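Local coordinates for porin B (Pseudomonas putida, PDB 4GEY), which forms a beta-barrel channel in the outer membrane for sugar uptake, probably selective for carbohydrates, and binds glucose, at residues A[58-63]-A[420-425]; A[63-68]-A[105-110]. The protein carries 2 engineered substitutions. All coordinates share one frame; numbering follows the deposited sequence.

Contact 1: residues A[58-63]-A[420-425]; sequences GGYNDD and DEVDNA. With DMU (decyl-beta-D-maltopyranoside), chain L; DMU (decyl-beta-D-maltopyranoside), chain K.
A loop-to-loop contact at one rim of the porin beta-barrel joins 58-63, which follows strand 42-57, to 420-425, which leads into strand 425-435. These strands pair antiparallel and close the barrel between its first and last strands, so the contact extends that seam beyond the regular ladder. The amide of Gly59 carries it: Gly59 N donates to Asp423 O at 3.0 Å and makes a weak second bond to Asn424 O. Gly58 lies beside the same stretch of backbone, its CA 3.1 Å from Asn424 O in a CH...O contact. Both glycines have positive phi, and at Gly58 the absence of a side chain leaves room for Asn424 O. Val422 supplies the apolar part. With Val422 CG1 anti to the backbone N (chi1 171°), this methyl rests 3.5 Å from Tyr60 N, while CG2 meets the edge of the Tyr60 ring. Tyr377 from another loop touches both side chains. On the outer side, Asp420 OD2 accepts from O6 of the decyl maltoside of chain L at 2.9 Å. The amide of Asn424 is turned to the chain K detergent, with OD1 taking a bond from O49 at 2.7 Å and ND2 donating to O16 at 3.1 Å.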
ATOM      1  N   GLY A  58      14.920   3.724 -20.814  1.00 28.78           N
ATOM      2  CA  GLY A  58      14.344   2.386 -20.871  1.00 24.41           C
ATOM      3  C   GLY A  58      12.842   2.303 -20.713  1.00 31.94           C
ATOM      4  O   GLY A  58      12.130   3.260 -21.003  1.00 33.15           O
ATOM      5  N   GLY A  59      12.355   1.152 -20.258  1.00 31.14           N
ATOM      6  CA  GLY A  59      10.924   0.896 -20.192  1.00 26.86           C
ATOM      7  C   GLY A  59      10.316   0.741 -21.581  1.00 31.28           C
ATOM      8  O   GLY A  59      11.011   0.903 -22.592  1.00 24.17           O
ATOM      9  N   TYR A  60       9.021   0.436 -21.647  1.00 28.11           N
ATOM     10  CA  TYR A  60       8.419   0.077 -22.925  1.00 27.84           C
ATOM     11  C   TYR A  60       8.543   1.181 -23.956  1.00 30.27           C
ATOM     12  O   TYR A  60       8.893   0.929 -25.108  1.00 35.25           O
ATOM     13  CB  TYR A  60       6.950  -0.334 -22.780  1.00 27.19           C
ATOM     14  CG  TYR A  60       6.355  -0.745 -24.108  1.00 24.46           C
ATOM     15  CD1 TYR A  60       6.554  -2.023 -24.614  1.00 24.82           C
ATOM     16  CD2 TYR A  60       5.627   0.156 -24.869  1.00 28.00           C
ATOM     17  CE1 TYR A  60       6.027  -2.402 -25.845  1.00 25.53           C
ATOM     18  CE2 TYR A  60       5.101  -0.204 -26.103  1.00 28.27           C
ATOM     19  CZ  TYR A  60       5.309  -1.482 -26.588  1.00 32.84           C
ATOM     20  OH  TYR A  60       4.783  -1.829 -27.809  1.00 36.86           O
ATOM     21  N   ASN A  61       8.244   2.401 -23.525  1.00 34.02           N
ATOM     22  CA  ASN A  61       8.208   3.581 -24.387  1.00 31.10           C
ATOM     23  C   ASN A  61       9.234   4.582 -23.879  1.00 28.08           C
ATOM     24  O   ASN A  61       9.119   5.090 -22.760  1.00 30.87           O
ATOM     25  CB  ASN A  61       6.810   4.179 -24.352  1.00 24.83           C
ATOM     26  CG  ASN A  61       6.665   5.387 -25.213  1.00 31.59           C
ATOM     27  OD1 ASN A  61       7.649   6.041 -25.585  1.00 36.81           O
ATOM     28  ND2 ASN A  61       5.420   5.721 -25.536  1.00 31.21           N
ATOM     29  N   ASP A  62      10.241   4.866 -24.700  1.00 35.20           N
ATOM     30  CA  ASP A  62      11.365   5.677 -24.250  1.00 35.33           C
ATOM     31  C   ASP A  62      11.252   7.173 -24.572  1.00 35.11           C
ATOM     32  O   ASP A  62      12.185   7.930 -24.315  1.00 41.86           O
ATOM     33  CB  ASP A  62      12.694   5.100 -24.752  1.00 34.48           C
ATOM     34  CG  ASP A  62      12.767   5.028 -26.252  1.00 44.92           C
ATOM     35  OD1 ASP A  62      11.891   5.611 -26.927  1.00 55.09           O
ATOM     36  OD2 ASP A  62      13.708   4.387 -26.763  1.00 50.81           O
ATOM     37  N   ASP A  63      10.120   7.593 -25.132  1.00 30.87           N
ATOM     38  CA  ASP A  63       9.828   9.018 -25.294  1.00 30.27           C
ATOM     39  C   ASP A  63       9.769   9.643 -23.904  1.00 38.98           C
ATOM     40  O   ASP A  63       8.948   9.242 -23.073  1.00 50.88           O
ATOM     41  CB  ASP A  63       8.490   9.193 -26.000  1.00 30.22           C
ATOM     42  CG  ASP A  63       8.129  10.641 -26.221  1.00 39.03           C
ATOM     43  OD1 ASP A  63       7.497  11.243 -25.323  1.00 46.07           O
ATOM     44  OD2 ASP A  63       8.470  11.180 -27.295  1.00 41.09           O
ATOM     45  N   ASP A 420      10.495  -9.704 -19.616  1.00 36.97           N
ATOM     46  CA  ASP A 420      11.913  -9.578 -19.910  1.00 34.55           C
ATOM     47  C   ASP A 420      12.185  -8.831 -21.202  1.00 35.76           C
ATOM     48  O   ASP A 420      13.287  -8.325 -21.412  1.00 44.49           O
ATOM     49  CB  ASP A 420      12.558 -10.949 -19.955  1.00 32.96           C
ATOM     50  CG  ASP A 420      12.658 -11.574 -18.590  1.00 34.02           C
ATOM     51  OD1 ASP A 420      12.569 -10.832 -17.588  1.00 43.70           O
ATOM     52  OD2 ASP A 420      12.829 -12.802 -18.516  1.00 31.54           O
ATOM     53  N   GLU A 421      11.176  -8.742 -22.055  1.00 28.61           N
ATOM     54  CA  GLU A 421      11.345  -8.071 -23.335  1.00 33.43           C
ATOM     55  C   GLU A 421      11.264  -6.548 -23.210  1.00 35.81           C
ATOM     56  O   GLU A 421      11.502  -5.835 -24.177  1.00 36.13           O
ATOM     57  CB  GLU A 421      10.343  -8.598 -24.369  1.00 27.27           C
ATOM     58  CG  GLU A 421      10.655 -10.033 -24.856  1.00 30.10           C
ATOM     59  CD  GLU A 421      10.596 -11.088 -23.745  1.00 37.61           C
ATOM     60  OE1 GLU A 421       9.757 -10.948 -22.824  1.00 38.37           O
ATOM     61  OE2 GLU A 421      11.402 -12.054 -23.789  1.00 38.18           O
ATOM     62  N   VAL A 422      10.943  -6.060 -22.015  1.00 30.38           N
ATOM     63  CA  VAL A 422      10.865  -4.627 -21.780  1.00 24.28           C
ATOM     64  C   VAL A 422      12.155  -4.198 -21.107  1.00 36.25           C
ATOM     65  O   VAL A 422      12.545  -4.773 -20.095  1.00 24.00           O
ATOM     66  CB  VAL A 422       9.654  -4.247 -20.872  1.00 31.83           C
ATOM     67  CG1 VAL A 422       9.731  -2.785 -20.477  1.00 29.23           C
ATOM     68  CG2 VAL A 422       8.324  -4.549 -21.555  1.00 23.80           C
ATOM     69  N   ASP A 423      12.826  -3.199 -21.675  1.00 36.66           N
ATOM     70  CA  ASP A 423      14.120  -2.755 -21.150  1.00 27.47           C
ATOM     71  C   ASP A 423      13.995  -2.194 -19.743  1.00 28.52           C
ATOM     72  O   ASP A 423      12.946  -1.650 -19.376  1.00 34.33           O
ATOM     73  CB  ASP A 423      14.734  -1.709 -22.057  1.00 25.06           C
ATOM     74  CG  ASP A 423      15.031  -2.237 -23.433  1.00 35.12           C
ATOM     75  OD1 ASP A 423      15.347  -3.440 -23.559  1.00 41.73           O
ATOM     76  OD2 ASP A 423      14.959  -1.444 -24.396  1.00 35.18           O
ATOM     77  N   ASN A 424      15.052  -2.353 -18.957  1.00 27.71           N
ATOM     78  CA  ASN A 424      15.099  -1.787 -17.612  1.00 29.85           C
ATOM     79  C   ASN A 424      14.754  -0.311 -17.670  1.00 32.76           C
ATOM     80  O   ASN A 424      15.174   0.386 -18.590  1.00 36.25           O
ATOM     81  CB  ASN A 424      16.495  -1.949 -16.994  1.00 28.73           C
ATOM     82  CG  ASN A 424      16.887  -3.400 -16.810  1.00 35.97           C
ATOM     83  OD1 ASN A 424      16.143  -4.313 -17.176  1.00 34.08           O
ATOM     84  ND2 ASN A 424      18.063  -3.620 -16.239  1.00 44.76           N
ATOM     85  N   ALA A 425      13.984   0.161 -16.698  1.00 30.29           N
ATOM     86  CA  ALA A 425      13.583   1.560 -16.664  1.00 26.66           C
ATOM     87  C   ALA A 425      14.306   2.326 -15.557  1.00 28.79           C
ATOM     88  O   ALA A 425      14.398   1.846 -14.421  1.00 25.18           O
ATOM     89  CB  ALA A 425      12.080   1.672 -16.493  1.00 22.11           C
TER
HETATM   90  C1  DMU L 511      15.221 -12.768 -14.665  1.00 64.17           C
HETATM   91  C2  DMU L 511      14.359 -13.633 -15.440  1.00 60.72           C
HETATM   92  C3  DMU L 511      14.891 -14.450 -16.563  1.00 53.45           C
HETATM   93  C4  DMU L 511      16.420 -14.680 -16.521  1.00 54.88           C
HETATM   94  O5  DMU L 511      17.084 -13.343 -16.124  1.00 56.09           O
HETATM   95  C6  DMU L 511      16.668 -12.908 -14.815  1.00 58.43           C
HETATM   96  O7  DMU L 511      14.259 -15.752 -16.581  1.00 56.73           O
HETATM   97  O16 DMU L 511      17.389 -11.714 -14.473  1.00 49.10           O
HETATM   98  C18 DMU L 511      18.064 -11.661 -13.216  1.00 39.22           C
HETATM   99  C19 DMU L 511      18.502 -10.270 -12.686  1.00 54.00           C
HETATM  100  C22 DMU L 511      17.770  -9.628 -11.452  1.00 37.36           C
HETATM  101  C25 DMU L 511      18.263  -8.245 -11.018  1.00 35.68           C
HETATM  102  C28 DMU L 511      17.451  -7.398 -10.059  1.00 32.38           C
HETATM  103  C31 DMU L 511      17.692  -5.902 -10.094  1.00 38.94           C
HETATM  104  C34 DMU L 511      17.161  -5.027  -8.979  1.00 41.77           C
HETATM  105  C37 DMU L 511      16.666  -3.655  -9.318  1.00 31.49           C
HETATM  106  O49 DMU L 511      14.845 -12.983 -13.240  1.00 69.34           O
HETATM  107  O55 DMU L 511      13.176 -12.848 -15.833  1.00 67.57           O
HETATM  108  C57 DMU L 511      16.947 -15.144 -17.680  1.00 54.27           C
HETATM  109  O61 DMU L 511      18.215 -14.700 -18.021  1.00 53.26           O
HETATM  110  C5  DMU L 511      13.798 -17.607 -18.042  1.00 49.83           C
HETATM  111  C7  DMU L 511      14.627 -17.970 -19.147  1.00 61.34           C
HETATM  112  C8  DMU L 511      14.320 -17.236 -20.381  1.00 62.68           C
HETATM  113  C9  DMU L 511      14.470 -15.698 -20.212  1.00 53.31           C
HETATM  114  O1  DMU L 511      14.002 -15.262 -18.815  1.00 58.57           O
HETATM  115  C10 DMU L 511      13.618 -16.175 -17.759  1.00 54.94           C
HETATM  116  O2  DMU L 511      15.183 -17.639 -21.404  1.00 61.84           O
HETATM  117  O3  DMU L 511      14.286 -18.301 -16.843  1.00 42.86           O
HETATM  118  O4  DMU L 511      14.445 -19.400 -19.380  1.00 63.41           O
HETATM  119  C11 DMU L 511      13.769 -15.041 -21.117  1.00 44.26           C
HETATM  120  O6  DMU L 511      13.818 -13.659 -21.091  1.00 35.76           O
HETATM  121  C1  DMU K 510      18.579  -7.054 -17.669  1.00 54.78           C
HETATM  122  C2  DMU K 510      18.419  -8.155 -18.566  1.00 54.78           C
HETATM  123  C3  DMU K 510      19.637  -8.497 -19.325  1.00 57.97           C
HETATM  124  C4  DMU K 510      20.905  -8.601 -18.450  1.00 56.09           C
HETATM  125  O5  DMU K 510      20.861  -7.598 -17.265  1.00 56.87           O
HETATM  126  C6  DMU K 510      19.577  -7.320 -16.661  1.00 52.72           C
HETATM  127  O7  DMU K 510      19.499  -9.770 -19.986  1.00 69.12           O
HETATM  128  O16 DMU K 510      19.724  -6.209 -15.768  1.00 49.16           O
HETATM  129  C18 DMU K 510      20.488  -6.360 -14.578  1.00 45.80           C
HETATM  130  C19 DMU K 510      21.051  -5.083 -13.895  1.00 64.88           C
HETATM  131  C22 DMU K 510      21.218  -5.067 -12.333  1.00 57.07           C
HETATM  132  C25 DMU K 510      21.609  -3.747 -11.658  1.00 59.26           C
HETATM  133  C28 DMU K 510      21.078  -3.460 -10.258  1.00 60.27           C
HETATM  134  C31 DMU K 510      21.276  -2.086  -9.625  1.00 55.14           C
HETATM  135  C34 DMU K 510      20.695  -1.805  -8.258  1.00 43.21           C
HETATM  136  O49 DMU K 510      17.265  -6.761 -17.057  1.00 52.48           O
HETATM  137  O55 DMU K 510      17.259  -7.913 -19.439  1.00 51.15           O
HETATM  138  C57 DMU K 510      22.032  -8.411 -19.174  1.00 53.16           C
HETATM  139  O61 DMU K 510      23.200  -8.928 -18.630  1.00 51.76           O
HETATM  140  C5  DMU K 510      19.458 -11.049 -21.941  1.00 82.75           C
HETATM  141  C7  DMU K 510      20.811 -11.374 -22.236  1.00 85.84           C
HETATM  142  C8  DMU K 510      21.392 -10.489 -23.259  1.00 88.53           C
HETATM  143  C9  DMU K 510      21.415  -8.981 -22.836  1.00 85.83           C
HETATM  144  O1  DMU K 510      20.263  -8.698 -21.849  1.00 82.97           O
HETATM  145  C10 DMU K 510      19.332  -9.711 -21.366  1.00 77.74           C
HETATM  146  O2  DMU K 510      22.691 -10.907 -23.555  1.00 92.10           O
HETATM  147  O3  DMU K 510      18.847 -12.052 -21.042  1.00 83.61           O
HETATM  148  O4  DMU K 510      20.837 -12.747 -22.692  1.00 84.41           O
HETATM  149  C11 DMU K 510      21.291  -8.156 -23.864  1.00 85.01           C
HETATM  150  O6  DMU K 510      22.157  -8.328 -24.921  1.00 84.23           O

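Contact 2: residues A[63-68]-A[105-110]; sequences DKTARY and NDRISD. With DMU (decyl-beta-D-maltopyranoside), chain N; C8E ((hydroxyethyloxy)tri(ethyloxy)octane), chain H.
Arg107 NH1 is gripped by both the main chain and the side chain of Asp63. Its bond to Asp63 O, 2.9 Å and nearly straight at 166°, lies in the guanidinium plane; Asp63 OD1 adds a salt bridge whose modelled length is too short to trust. The Arg107 chain, bent at chi2 and chi3, curls back so that NE donates to Asp106 O at 3.0 Å, again in plane, and these bonds at NE and NH1 limit rotation of the group. Thr65 CG2 sits over one face of the Arg107 guanidinium, toward its rim, 3.3 Å from Arg107 NH1. Farther along the segment, in the strand, Arg67 NE forms a salt bridge with Asp106 OD2 at 3.1 Å, meeting it on the anti side but tilted out of the carboxylate plane; the guanidinium and carboxylate planes are 58° apart. Within its own segment, Arg67 NH1 donates to Thr65 OG1 and to Ala66 O. Thr65 OG1 also has a weak bond to O61 of a bound decyl maltoside. The network joins helix 103-108 to the start of strand 66-79. It also brings the two arginines together, NH2 to NH2 at 3.8 Å; the carboxylates of Asp63 and Asp106 probably offset this repulsion between like charges.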
ATOM      1  N   ASP A  63      10.120   7.593 -25.132  1.00 30.87           N
ATOM      2  CA  ASP A  63       9.828   9.018 -25.294  1.00 30.27           C
ATOM      3  C   ASP A  63       9.769   9.643 -23.904  1.00 38.98           C
ATOM      4  O   ASP A  63       8.948   9.242 -23.073  1.00 50.88           O
ATOM      5  CB  ASP A  63       8.490   9.193 -26.000  1.00 30.22           C
ATOM      6  CG  ASP A  63       8.129  10.641 -26.221  1.00 39.03           C
ATOM      7  OD1 ASP A  63       7.497  11.243 -25.323  1.00 46.07           O
ATOM      8  OD2 ASP A  63       8.470  11.180 -27.295  1.00 41.09           O
ATOM      9  N   LYS A  64      10.644  10.604 -23.637  1.00 39.47           N
ATOM     10  CA  LYS A  64      10.770  11.163 -22.291  1.00 32.88           C
ATOM     11  C   LYS A  64       9.656  12.159 -22.013  1.00 33.60           C
ATOM     12  O   LYS A  64       9.420  13.084 -22.796  1.00 29.40           O
ATOM     13  CB  LYS A  64      12.137  11.824 -22.102  1.00 29.69           C
ATOM     14  CG  LYS A  64      13.304  10.886 -22.351  1.00 42.00           C
ATOM     15  CD  LYS A  64      14.660  11.492 -21.987  1.00 45.30           C
ATOM     16  CE  LYS A  64      15.785  10.607 -22.524  1.00 55.41           C
ATOM     17  NZ  LYS A  64      15.428   9.155 -22.383  1.00 61.02           N
ATOM     18  N   THR A  65       8.961  11.953 -20.900  1.00 25.67           N
ATOM     19  CA  THR A  65       7.887  12.839 -20.479  1.00 29.30           C
ATOM     20  C   THR A  65       7.851  12.862 -18.954  1.00 37.16           C
ATOM     21  O   THR A  65       8.775  12.386 -18.297  1.00 24.81           O
ATOM     22  CB  THR A  65       6.522  12.376 -21.039  1.00 25.74           C
ATOM     23  OG1 THR A  65       5.498  13.312 -20.685  1.00 38.97           O
ATOM     24  CG2 THR A  65       6.158  11.039 -20.479  1.00 24.90           C
ATOM     25  N   ALA A  66       6.794  13.421 -18.382  1.00 25.17           N
ATOM     26  CA  ALA A  66       6.680  13.424 -16.934  1.00 28.55           C
ATOM     27  C   ALA A  66       5.224  13.359 -16.485  1.00 33.34           C
ATOM     28  O   ALA A  66       4.324  13.892 -17.141  1.00 31.67           O
ATOM     29  CB  ALA A  66       7.386  14.635 -16.333  1.00 25.14           C
ATOM     30  N   ARG A  67       4.987  12.684 -15.370  1.00 23.77           N
ATOM     31  CA  ARG A  67       3.627  12.563 -14.901  1.00 25.89           C
ATOM     32  C   ARG A  67       3.527  13.002 -13.469  1.00 23.46           C
ATOM     33  O   ARG A  67       4.504  12.953 -12.727  1.00 36.44           O
ATOM     34  CB  ARG A  67       3.101  11.146 -15.116  1.00 28.06           C
ATOM     35  CG  ARG A  67       3.000  10.775 -16.589  1.00 23.46           C
ATOM     36  CD  ARG A  67       1.883  11.546 -17.250  1.00 24.16           C
ATOM     37  NE  ARG A  67       1.759  11.251 -18.674  1.00 33.73           N
ATOM     38  CZ  ARG A  67       2.459  11.863 -19.622  1.00 37.27           C
ATOM     39  NH1 ARG A  67       3.339  12.797 -19.291  1.00 44.86           N
ATOM     40  NH2 ARG A  67       2.287  11.538 -20.894  1.00 37.17           N
ATOM     41  N   TYR A  68       2.350  13.481 -13.098  1.00 30.92           N
ATOM     42  CA  TYR A  68       2.146  13.981 -11.758  1.00 31.38           C
ATOM     43  C   TYR A  68       0.837  13.473 -11.204  1.00 33.76           C
ATOM     44  O   TYR A  68      -0.179  13.446 -11.891  1.00 38.54           O
ATOM     45  CB  TYR A  68       2.155  15.501 -11.737  1.00 24.52           C
ATOM     46  CG  TYR A  68       1.904  16.083 -10.368  1.00 24.62           C
ATOM     47  CD1 TYR A  68       2.918  16.141  -9.422  1.00 26.34           C
ATOM     48  CD2 TYR A  68       0.654  16.576 -10.020  1.00 26.42           C
ATOM     49  CE1 TYR A  68       2.691  16.672  -8.171  1.00 30.91           C
ATOM     50  CE2 TYR A  68       0.418  17.115  -8.780  1.00 27.09           C
ATOM     51  CZ  TYR A  68       1.441  17.165  -7.866  1.00 33.74           C
ATOM     52  OH  TYR A  68       1.205  17.696  -6.635  1.00 39.91           O
ATOM     53  N   ASN A 105       1.867   3.543 -16.289  1.00 33.05           N
ATOM     54  CA  ASN A 105       0.975   3.240 -17.393  1.00 22.16           C
ATOM     55  C   ASN A 105       1.418   3.893 -18.690  1.00 26.91           C
ATOM     56  O   ASN A 105       1.459   3.253 -19.740  1.00 22.99           O
ATOM     57  CB  ASN A 105      -0.435   3.678 -17.044  1.00 25.74           C
ATOM     58  CG  ASN A 105      -0.989   2.919 -15.875  1.00 30.47           C
ATOM     59  OD1 ASN A 105      -0.739   1.719 -15.728  1.00 43.33           O
ATOM     60  ND2 ASN A 105      -1.728   3.609 -15.020  1.00 22.65           N
ATOM     61  N   ASP A 106       1.777   5.170 -18.603  1.00 28.70           N
ATOM     62  CA  ASP A 106       1.929   5.995 -19.788  1.00 23.36           C
ATOM     63  C   ASP A 106       3.246   5.807 -20.524  1.00 23.45           C
ATOM     64  O   ASP A 106       3.316   6.094 -21.710  1.00 26.46           O
ATOM     65  CB  ASP A 106       1.676   7.466 -19.446  1.00 39.58           C
ATOM     66  CG  ASP A 106       0.233   7.733 -19.061  1.00 36.50           C
ATOM     67  OD1 ASP A 106      -0.633   6.932 -19.472  1.00 45.21           O
ATOM     68  OD2 ASP A 106      -0.041   8.730 -18.350  1.00 26.90           O
ATOM     69  N   ARG A 107       4.284   5.317 -19.841  1.00 26.81           N
ATOM     70  CA  ARG A 107       5.583   5.059 -20.506  1.00 30.02           C
ATOM     71  C   ARG A 107       6.240   3.685 -20.210  1.00 29.72           C
ATOM     72  O   ARG A 107       6.748   3.037 -21.118  1.00 28.72           O
ATOM     73  CB  ARG A 107       6.598   6.166 -20.192  1.00 25.56           C
ATOM     74  CG  ARG A 107       6.264   7.532 -20.748  1.00 27.22           C
ATOM     75  CD  ARG A 107       6.381   7.623 -22.279  1.00 32.67           C
ATOM     76  NE  ARG A 107       5.167   8.219 -22.822  1.00 30.38           N
ATOM     77  CZ  ARG A 107       5.123   9.375 -23.459  1.00 41.97           C
ATOM     78  NH1 ARG A 107       6.238  10.051 -23.673  1.00 47.15           N
ATOM     79  NH2 ARG A 107       3.966   9.845 -23.903  1.00 53.01           N
ATOM     80  N   ILE A 108       6.251   3.255 -18.953  1.00 25.69           N
ATOM     81  CA  ILE A 108       7.023   2.073 -18.566  1.00 27.51           C
ATOM     82  C   ILE A 108       6.443   0.738 -19.040  1.00 36.78           C
ATOM     83  O   ILE A 108       7.166  -0.104 -19.578  1.00 36.96           O
ATOM     84  CB  ILE A 108       7.228   2.010 -17.037  1.00 33.97           C
ATOM     85  CG1 ILE A 108       8.317   2.989 -16.599  1.00 39.17           C
ATOM     86  CG2 ILE A 108       7.623   0.618 -16.588  1.00 27.17           C
ATOM     87  CD1 ILE A 108       7.771   4.293 -16.168  1.00 40.69           C
ATOM     88  N   SER A 109       5.140   0.553 -18.847  1.00 40.64           N
ATOM     89  CA  SER A 109       4.484  -0.739 -19.080  1.00 31.89           C
ATOM     90  C   SER A 109       4.315  -1.163 -20.531  1.00 29.30           C
ATOM     91  O   SER A 109       4.086  -0.359 -21.421  1.00 29.63           O
ATOM     92  CB  SER A 109       3.104  -0.758 -18.429  1.00 28.04           C
ATOM     93  OG  SER A 109       3.211  -0.847 -17.023  1.00 35.56           O
ATOM     94  N   ASP A 110       4.412  -2.460 -20.756  1.00 35.77           N
ATOM     95  CA  ASP A 110       3.824  -3.029 -21.943  1.00 36.44           C
ATOM     96  C   ASP A 110       2.312  -2.782 -21.816  1.00 23.84           C
ATOM     97  O   ASP A 110       1.721  -3.096 -20.797  1.00 34.94           O
ATOM     98  CB  ASP A 110       4.111  -4.520 -21.957  1.00 34.25           C
ATOM     99  CG  ASP A 110       3.957  -5.126 -23.315  1.00 37.66           C
ATOM    100  OD1 ASP A 110       2.802  -5.221 -23.796  1.00 39.30           O
ATOM    101  OD2 ASP A 110       4.995  -5.525 -23.890  1.00 42.86           O
TER
HETATM  102  C1  DMU N 513       1.843  18.165 -16.969  1.00 81.99           C
HETATM  103  C2  DMU N 513       1.203  17.787 -18.205  1.00 89.46           C
HETATM  104  C3  DMU N 513       2.078  17.532 -19.374  1.00 94.54           C
HETATM  105  C4  DMU N 513       3.400  16.788 -19.054  1.00 46.36           C
HETATM  106  O5  DMU N 513       3.918  17.170 -17.654  1.00 48.97           O
HETATM  107  C6  DMU N 513       2.960  17.328 -16.593  1.00 61.99           C
HETATM  108  O7  DMU N 513       1.365  16.768 -20.379  1.00100.46           O
HETATM  109  O16 DMU N 513       3.657  17.899 -15.485  1.00 52.35           O
HETATM  110  C18 DMU N 513       4.146  17.085 -14.434  1.00 48.77           C
HETATM  111  C19 DMU N 513       5.086  17.790 -13.430  1.00 48.81           C
HETATM  112  C22 DMU N 513       4.496  18.977 -12.606  1.00 43.78           C
HETATM  113  C25 DMU N 513       5.346  19.489 -11.447  1.00 53.81           C
HETATM  114  C28 DMU N 513       4.955  19.157 -10.020  1.00 58.31           C
HETATM  115  C31 DMU N 513       5.960  19.435  -8.919  1.00 58.13           C
HETATM  116  O49 DMU N 513       0.859  18.139 -15.854  1.00 85.70           O
HETATM  117  O55 DMU N 513       0.166  18.774 -18.542  1.00 90.96           O
HETATM  118  C57 DMU N 513       4.377  17.095 -19.938  1.00 52.04           C
HETATM  119  O61 DMU N 513       5.624  16.514 -19.751  1.00 60.26           O
HETATM  120  C5  DMU N 513       0.487  16.337 -22.504  1.00110.06           C
HETATM  121  C7  DMU N 513       1.226  15.142 -22.771  1.00112.35           C
HETATM  122  C8  DMU N 513       2.492  15.347 -23.523  1.00113.93           C
HETATM  123  C9  DMU N 513       3.290  16.677 -23.240  1.00 73.05           C
HETATM  124  O1  DMU N 513       2.522  17.631 -22.284  1.00108.06           O
HETATM  125  C10 DMU N 513       1.232  17.285 -21.681  1.00107.30           C
HETATM  126  O2  DMU N 513       3.343  14.244 -23.344  1.00110.39           O
HETATM  127  O3  DMU N 513      -0.809  16.027 -21.869  1.00109.24           O
HETATM  128  O4  DMU N 513       0.342  14.258 -23.514  1.00108.84           O
HETATM  129  C11 DMU N 513       3.589  17.313 -24.363  1.00 69.93           C
HETATM  130  O6  DMU N 513       4.409  16.663 -25.265  1.00 64.50           O
HETATM  131  C1  C8E H 507      -1.658  19.343 -14.216  1.00 44.70           C
HETATM  132  C2  C8E H 507      -0.478  19.900 -13.436  1.00 48.43           C
HETATM  133  C3  C8E H 507      -0.787  19.861 -11.938  1.00 53.60           C
HETATM  134  C4  C8E H 507       0.481  20.033 -11.103  1.00 51.28           C
HETATM  135  C5  C8E H 507       0.433  21.273 -10.213  1.00 49.22           C
HETATM  136  C6  C8E H 507       1.001  20.970  -8.825  1.00 49.83           C
HETATM  137  C7  C8E H 507       2.451  21.414  -8.690  1.00 51.31           C
HETATM  138  C8  C8E H 507       3.101  20.892  -7.411  1.00 59.17           C
HETATM  139  O9  C8E H 507       3.133  21.879  -6.402  1.00 63.64           O
HETATM  140  C10 C8E H 507       3.135  21.308  -5.111  1.00 59.38           C

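Contacts 1 and 2 lie on the same side of the chain's centre, their own centres about 10 Å apart, and share Asp63. Two probable backbone hydrogen bonds join them: Tyr60 N to Ile108 O at 2.8 Å and Asn61 N to Arg107 O at 2.9 Å, so the loop at the barrel seam runs directly against the end of helix 103-108. Between them an Asx turn, Asp63 N to Asn61 OD1, leads the chain from contact 1 into contact 2. Tyr377, which packs on contact 1, also hydrogen-bonds through OH to Asp110 OD2 in the 105-110 segment. Neither contact forms the glucose site, but the Arg67 side chain is about 13 Å from the sugar and Asn105 touches Trp123 of that pocket.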